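Local coordinates for Non-reducing end beta-L-arabinofuranosidase (Bacteroides thetaiotaomicron, PDB 5MQO), which probably hydrolyses glycosidic bonds as a family GH127 enzyme, with aceric acidase activity, in the breakdown of complex plant pectin by a gut bacterium, at residues M335-A340 with M690-P695; T430-I435 with Y680-R685. One frame throughout, in Å; residues are numbered along the deposited sequence.

Contact 1. Residues M335-A340 with M690-P695; sequences MYVTGA and MTVWMP
Val337 meets Val692 and Trp693 where a type I beta turn of the catalytic region presses against the interrupted strand 690-697 of the C-terminal beta sheet, a small example of how an apolar corner can join two parts of a multidomain enzyme. One methyl does most of the work. Val337 CG1 lies 3.8 Å from Trp693 NE1, approaching the indole at a slant, and the same methyl reaches Val692 CG1 at 4.3 Å, methyl against methyl. Behind it, Val337 CB adds a looser apolar contact with Trp693 CZ2 at 4.2 Å. With chi1 at 70°, CG1 is the methyl that meets both partners, set between its own backbone N and carbonyl carbon, while CG2 is anti to the N.

The turn that presents this valine runs from Tyr336 to Gly339 in the loop after helix 317-333. Gly339 N closes it on Tyr336 O at 2.8 Å, and Tyr336 N is tied to Ala340 O at 3.1 Å. Tyr336 OH is bonded to Pro374 O, and Thr338 O to Ser415 OG of helix 402-416. Thr338 and Val692 both touch Val605 of strand 604-609, so the sheet also bridges the two segments.

Opposite the turn, Val692 falls in the interruption of strand 690-697, and Val598 of strand 596-601 packs against both Val692 and Trp693. A side-chain bond spans the interruption: the hydroxyl of Thr691 donates from OG1 to Trp693 O at 2.6 Å, meeting the carbonyl at a C=O...O angle of 144° with the donor 23° off its plane.

Contact 2. Residues T430-I435 with Y680-R685; sequences TNPLRI and YAWGNR
Pro432 and Ile435 belong to a chain that straightens into strand 434-435, and Trp682 to a loop whose backbone stays well away from it, the CA atoms of Ile435 and Gly683 being 10.2 Å apart. The indole of Trp682 bridges that distance, crossed at about a right angle by the side chains of Pro432 and Ile435, which meet the ring system obliquely. Ile435 CG1 sits 3.5 Å from Trp682 CH2, and Ile435 CD1 4.0 Å from the same carbon. A chi1 of -58° sets CG1 of Ile435 anti to the carbonyl carbon, where it meets the indole. On the neighbouring ring carbon, Trp682 CZ2 meets Pro432 CG at 4.2 Å. Met690 and Cys607 also touch this indole, and an alanine in place of Trp682 would probably open a gap between them and leave Pro432 and Ile435 without their partner. The loop is braced by Asn684 ND2, which donates to Ala681 O at 2.9 Å (N-H...O angle 160°), coming from above the carbonyl plane, while Gly683 N is bonded to Glu609 OE2. The arrangement is consistent with an interface between the GH127 catalytic region and the C-terminal beta region, formed by the loop joining strands 670-678 and 690-697, which both pair with strand 604-609.

Overall arrangement
Contacts 1 and 2 are two points on one seam between the catalytic and C-terminal regions, their centres about 10 Å apart and on the same side of the chain's centre. Strand 690-697, one half of contact 1, runs antiparallel to strand 434-435, part of contact 2, so one sheet reaches both contacts, with a loop completing each. Met690 O accepts from Ile435 N at 2.8 Å, probably a hydrogen bond, and Arg434 NE probably pairs with Thr691 OG1 at 3.0 Å. To one side of these, Met690 CE packs 3.4 Å from Pro432 O. Along the sequence contact 2 is nested inside the loop that contact 1 closes, their segments lying 245 and 350 residues apart respectively.

Contact 1. Residues M335-A340 with M690-P695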
loop_
_atom_site.group_PDB
_atom_site.type_symbol
_atom_site.label_atom_id
_atom_site.label_comp_id
_atom_site.label_asym_id
_atom_site.label_seq_id
_atom_site.Cartn_x
_atom_site.Cartn_y
_atom_site.Cartn_z
ATOM N N MET A 335 -12.627 -4.669 -4.701
ATOM C CA MET A 335 -11.736 -3.771 -3.967
ATOM C C MET A 335 -12.549 -2.628 -3.464
ATOM O O MET A 335 -13.345 -2.050 -4.211
ATOM C CB MET A 335 -10.666 -3.232 -4.884
ATOM C CG MET A 335 -9.726 -2.237 -4.242
ATOM S SD MET A 335 -8.435 -1.753 -5.390
ATOM C CE MET A 335 -9.318 -0.450 -6.238
ATOM N N TYR A 336 -12.332 -2.271 -2.209
ATOM C CA TYR A 336 -12.964 -1.071 -1.680
ATOM C C TYR A 336 -12.364 0.200 -2.329
ATOM O O TYR A 336 -11.221 0.195 -2.796
ATOM C CB TYR A 336 -12.866 -1.046 -0.173
ATOM C CG TYR A 336 -13.706 -2.091 0.450
ATOM C CD1 TYR A 336 -13.223 -3.375 0.686
ATOM C CD2 TYR A 336 -15.000 -1.804 0.828
ATOM C CE1 TYR A 336 -14.025 -4.352 1.298
ATOM C CE2 TYR A 336 -15.816 -2.757 1.419
ATOM C CZ TYR A 336 -15.335 -4.031 1.666
ATOM O OH TYR A 336 -16.172 -4.964 2.263
ATOM N N VAL A 337 -13.135 1.282 -2.340
ATOM C CA VAL A 337 -12.711 2.571 -2.929
ATOM C C VAL A 337 -11.425 3.178 -2.337
ATOM O O VAL A 337 -10.785 3.987 -2.978
ATOM C CB VAL A 337 -13.875 3.582 -2.858
ATOM C CG1 VAL A 337 -14.122 3.993 -1.407
ATOM C CG2 VAL A 337 -13.632 4.805 -3.741
ATOM N N THR A 338 -11.057 2.762 -1.130
ATOM C CA THR A 338 -9.792 3.088 -0.477
ATOM C C THR A 338 -8.608 2.182 -0.845
ATOM O O THR A 338 -7.505 2.339 -0.302
ATOM C CB THR A 338 -9.969 2.964 1.052
ATOM O OG1 THR A 338 -10.344 1.626 1.404
ATOM C CG2 THR A 338 -11.044 3.907 1.548
ATOM N N GLY A 339 -8.828 1.224 -1.743
ATOM C CA GLY A 339 -7.786 0.243 -2.140
ATOM C C GLY A 339 -7.726 -1.004 -1.263
ATOM O O GLY A 339 -6.985 -1.936 -1.553
ATOM N N ALA A 340 -8.544 -1.045 -0.215
ATOM C CA ALA A 340 -8.425 -2.097 0.784
ATOM C C ALA A 340 -9.043 -3.357 0.231
ATOM O O ALA A 340 -9.891 -3.281 -0.652
ATOM C CB ALA A 340 -9.075 -1.700 2.101
ATOM N N MET A 690 -18.784 6.858 12.085
ATOM C CA MET A 690 -18.059 7.169 10.839
ATOM C C MET A 690 -18.681 6.443 9.653
ATOM O O MET A 690 -19.195 5.341 9.817
ATOM C CB MET A 690 -16.577 6.782 10.952
ATOM C CG MET A 690 -15.721 7.074 9.707
ATOM S SD MET A 690 -15.768 5.827 8.389
ATOM C CE MET A 690 -14.703 4.536 8.980
ATOM N N THR A 691 -18.624 7.054 8.465
ATOM C CA THR A 691 -19.024 6.352 7.239
ATOM C C THR A 691 -18.288 6.984 6.068
ATOM O O THR A 691 -18.120 8.202 6.069
ATOM C CB THR A 691 -20.564 6.377 7.008
ATOM O OG1 THR A 691 -20.905 5.645 5.819
ATOM C CG2 THR A 691 -21.097 7.799 6.858
ATOM N N VAL A 692 -17.846 6.175 5.095
ATOM C CA VAL A 692 -17.324 6.708 3.842
ATOM C C VAL A 692 -18.495 6.935 2.882
ATOM O O VAL A 692 -18.684 8.027 2.370
ATOM C CB VAL A 692 -16.237 5.797 3.206
ATOM C CG1 VAL A 692 -15.735 6.335 1.858
ATOM C CG2 VAL A 692 -15.080 5.589 4.171
ATOM N N TRP A 693 -19.291 5.909 2.636
ATOM C CA TRP A 693 -20.389 6.031 1.670
ATOM C C TRP A 693 -21.598 6.633 2.375
ATOM O O TRP A 693 -21.879 6.257 3.514
ATOM C CB TRP A 693 -20.727 4.669 1.032
ATOM C CG TRP A 693 -19.693 4.240 0.113
ATOM C CD1 TRP A 693 -18.550 3.622 0.439
ATOM C CD2 TRP A 693 -19.660 4.438 -1.298
ATOM N NE1 TRP A 693 -17.799 3.389 -0.680
ATOM C CE2 TRP A 693 -18.461 3.878 -1.766
ATOM C CE3 TRP A 693 -20.551 4.999 -2.223
ATOM C CZ2 TRP A 693 -18.102 3.883 -3.121
ATOM C CZ3 TRP A 693 -20.201 5.024 -3.574
ATOM C CH2 TRP A 693 -18.985 4.468 -4.011
ATOM N N MET A 694 -22.267 7.582 1.699
ATOM C CA MET A 694 -23.425 8.299 2.241
ATOM C C MET A 694 -24.577 8.290 1.236
ATOM O O MET A 694 -24.351 8.241 0.020
ATOM C CB MET A 694 -23.078 9.758 2.571
ATOM C CG MET A 694 -22.120 9.946 3.732
ATOM S SD MET A 694 -21.362 11.602 3.832
ATOM C CE MET A 694 -20.249 11.560 2.420
ATOM N N PRO A 695 -25.814 8.366 1.735
ATOM C CA PRO A 695 -26.952 8.532 0.845
ATOM C C PRO A 695 -26.808 9.722 -0.093
ATOM O O PRO A 695 -26.400 10.789 0.326
ATOM C CB PRO A 695 -28.127 8.777 1.811
ATOM C CG PRO A 695 -27.704 8.156 3.098
ATOM C CD PRO A 695 -26.217 8.301 3.155
#

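Contact 2. Residues T430-I435 with Y680-R685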
loop_
_atom_site.group_PDB
_atom_site.type_symbol
_atom_site.label_atom_id
_atom_site.label_comp_id
_atom_site.label_asym_id
_atom_site.label_seq_id
_atom_site.Cartn_x
_atom_site.Cartn_y
_atom_site.Cartn_z
ATOM N N THR A 430 -8.190 -4.048 11.593
ATOM C CA THR A 430 -9.226 -3.810 10.571
ATOM C C THR A 430 -9.324 -2.320 10.135
ATOM O O THR A 430 -9.070 -1.407 10.925
ATOM C CB THR A 430 -10.626 -4.242 11.062
ATOM O OG1 THR A 430 -10.889 -3.666 12.348
ATOM C CG2 THR A 430 -10.725 -5.718 11.151
ATOM N N ASN A 431 -9.742 -2.113 8.886
ATOM C CA ASN A 431 -10.015 -0.805 8.316
ATOM C C ASN A 431 -11.445 -0.740 7.748
ATOM O O ASN A 431 -11.635 -0.724 6.525
ATOM C CB ASN A 431 -9.019 -0.505 7.216
ATOM C CG ASN A 431 -7.666 -0.220 7.758
ATOM O OD1 ASN A 431 -7.367 0.904 8.164
ATOM N ND2 ASN A 431 -6.841 -1.228 7.791
ATOM N N PRO A 432 -12.448 -0.650 8.634
ATOM C CA PRO A 432 -13.820 -0.598 8.165
ATOM C C PRO A 432 -14.142 0.690 7.411
ATOM O O PRO A 432 -13.438 1.682 7.565
ATOM C CB PRO A 432 -14.635 -0.680 9.476
ATOM C CG PRO A 432 -13.777 -0.046 10.493
ATOM C CD PRO A 432 -12.348 -0.269 10.057
ATOM N N LEU A 433 -15.215 0.658 6.622
ATOM C CA LEU A 433 -15.740 1.860 5.974
ATOM C C LEU A 433 -16.979 2.434 6.634
ATOM O O LEU A 433 -17.631 3.291 6.052
ATOM C CB LEU A 433 -16.036 1.546 4.519
ATOM C CG LEU A 433 -14.818 1.615 3.585
ATOM C CD1 LEU A 433 -13.969 0.328 3.675
ATOM C CD2 LEU A 433 -15.307 1.934 2.156
ATOM N N ARG A 434 -17.318 1.942 7.822
ATOM C CA ARG A 434 -18.466 2.408 8.600
ATOM C C ARG A 434 -18.388 1.922 10.058
ATOM O O ARG A 434 -18.114 0.731 10.321
ATOM C CB ARG A 434 -19.822 1.940 7.983
ATOM C CG ARG A 434 -21.072 2.524 8.646
ATOM C CD ARG A 434 -22.329 2.532 7.785
ATOM N NE ARG A 434 -22.136 3.015 6.405
ATOM C CZ ARG A 434 -22.833 2.610 5.317
ATOM N NH1 ARG A 434 -23.815 1.685 5.371
ATOM N NH2 ARG A 434 -22.538 3.127 4.129
ATOM N N ILE A 435 -18.625 2.843 10.992
ATOM C CA ILE A 435 -18.932 2.487 12.374
ATOM C C ILE A 435 -20.309 3.034 12.676
ATOM O O ILE A 435 -20.533 4.225 12.556
ATOM C CB ILE A 435 -17.935 3.111 13.390
ATOM C CG1 ILE A 435 -16.488 2.691 13.084
ATOM C CG2 ILE A 435 -18.317 2.744 14.824
ATOM C CD1 ILE A 435 -16.160 1.251 13.415
ATOM N N TYR A 680 -8.086 8.548 5.986
ATOM C CA TYR A 680 -6.900 8.101 6.702
ATOM C C TYR A 680 -6.842 8.710 8.103
ATOM O O TYR A 680 -6.439 8.042 9.039
ATOM C CB TYR A 680 -5.614 8.406 5.928
ATOM C CG TYR A 680 -5.098 9.818 6.070
ATOM C CD1 TYR A 680 -4.255 10.168 7.103
ATOM C CD2 TYR A 680 -5.448 10.798 5.149
ATOM C CE1 TYR A 680 -3.791 11.464 7.221
ATOM C CE2 TYR A 680 -4.992 12.103 5.269
ATOM C CZ TYR A 680 -4.174 12.421 6.306
ATOM O OH TYR A 680 -3.726 13.687 6.408
ATOM N N ALA A 681 -7.265 9.967 8.230
ATOM C CA ALA A 681 -7.304 10.685 9.511
ATOM C C ALA A 681 -8.523 10.375 10.411
ATOM O O ALA A 681 -8.683 11.033 11.458
ATOM C CB ALA A 681 -7.262 12.184 9.245
ATOM N N TRP A 682 -9.372 9.399 10.050
ATOM C CA TRP A 682 -10.510 9.078 10.909
ATOM C C TRP A 682 -10.026 8.489 12.234
ATOM O O TRP A 682 -8.886 8.018 12.339
ATOM C CB TRP A 682 -11.571 8.204 10.216
ATOM C CG TRP A 682 -11.484 6.775 10.411
ATOM C CD1 TRP A 682 -10.754 5.914 9.693
ATOM C CD2 TRP A 682 -12.193 6.000 11.370
ATOM N NE1 TRP A 682 -10.944 4.646 10.132
ATOM C CE2 TRP A 682 -11.821 4.666 11.177
ATOM C CE3 TRP A 682 -13.106 6.308 12.397
ATOM C CZ2 TRP A 682 -12.339 3.606 11.957
ATOM C CZ3 TRP A 682 -13.609 5.260 13.186
ATOM C CH2 TRP A 682 -13.226 3.922 12.953
ATOM N N GLY A 683 -10.892 8.589 13.243
ATOM C CA GLY A 683 -10.660 7.998 14.543
ATOM C C GLY A 683 -9.465 8.541 15.300
ATOM O O GLY A 683 -8.845 7.795 16.020
ATOM N N ASN A 684 -9.134 9.819 15.142
ATOM C CA ASN A 684 -8.092 10.464 15.961
ATOM C C ASN A 684 -8.705 11.453 16.978
ATOM O O ASN A 684 -7.964 12.189 17.632
ATOM C CB ASN A 684 -7.068 11.210 15.064
ATOM C CG ASN A 684 -6.149 10.270 14.311
ATOM O OD1 ASN A 684 -5.108 9.867 14.814
ATOM N ND2 ASN A 684 -6.535 9.913 13.100
ATOM N N ARG A 685 -10.035 11.490 17.102
ATOM C CA ARG A 685 -10.720 12.466 17.956
ATOM C C ARG A 685 -11.763 11.757 18.830
ATOM O O ARG A 685 -12.875 12.228 19.043
ATOM C CB ARG A 685 -11.350 13.537 17.081
ATOM C CG ARG A 685 -10.348 14.334 16.255
ATOM C CD ARG A 685 -11.041 15.287 15.276
ATOM N NE ARG A 685 -11.812 14.553 14.270
ATOM C CZ ARG A 685 -12.650 15.084 13.387
ATOM N NH1 ARG A 685 -13.291 14.280 12.553
ATOM N NH2 ARG A 685 -12.868 16.388 13.337
#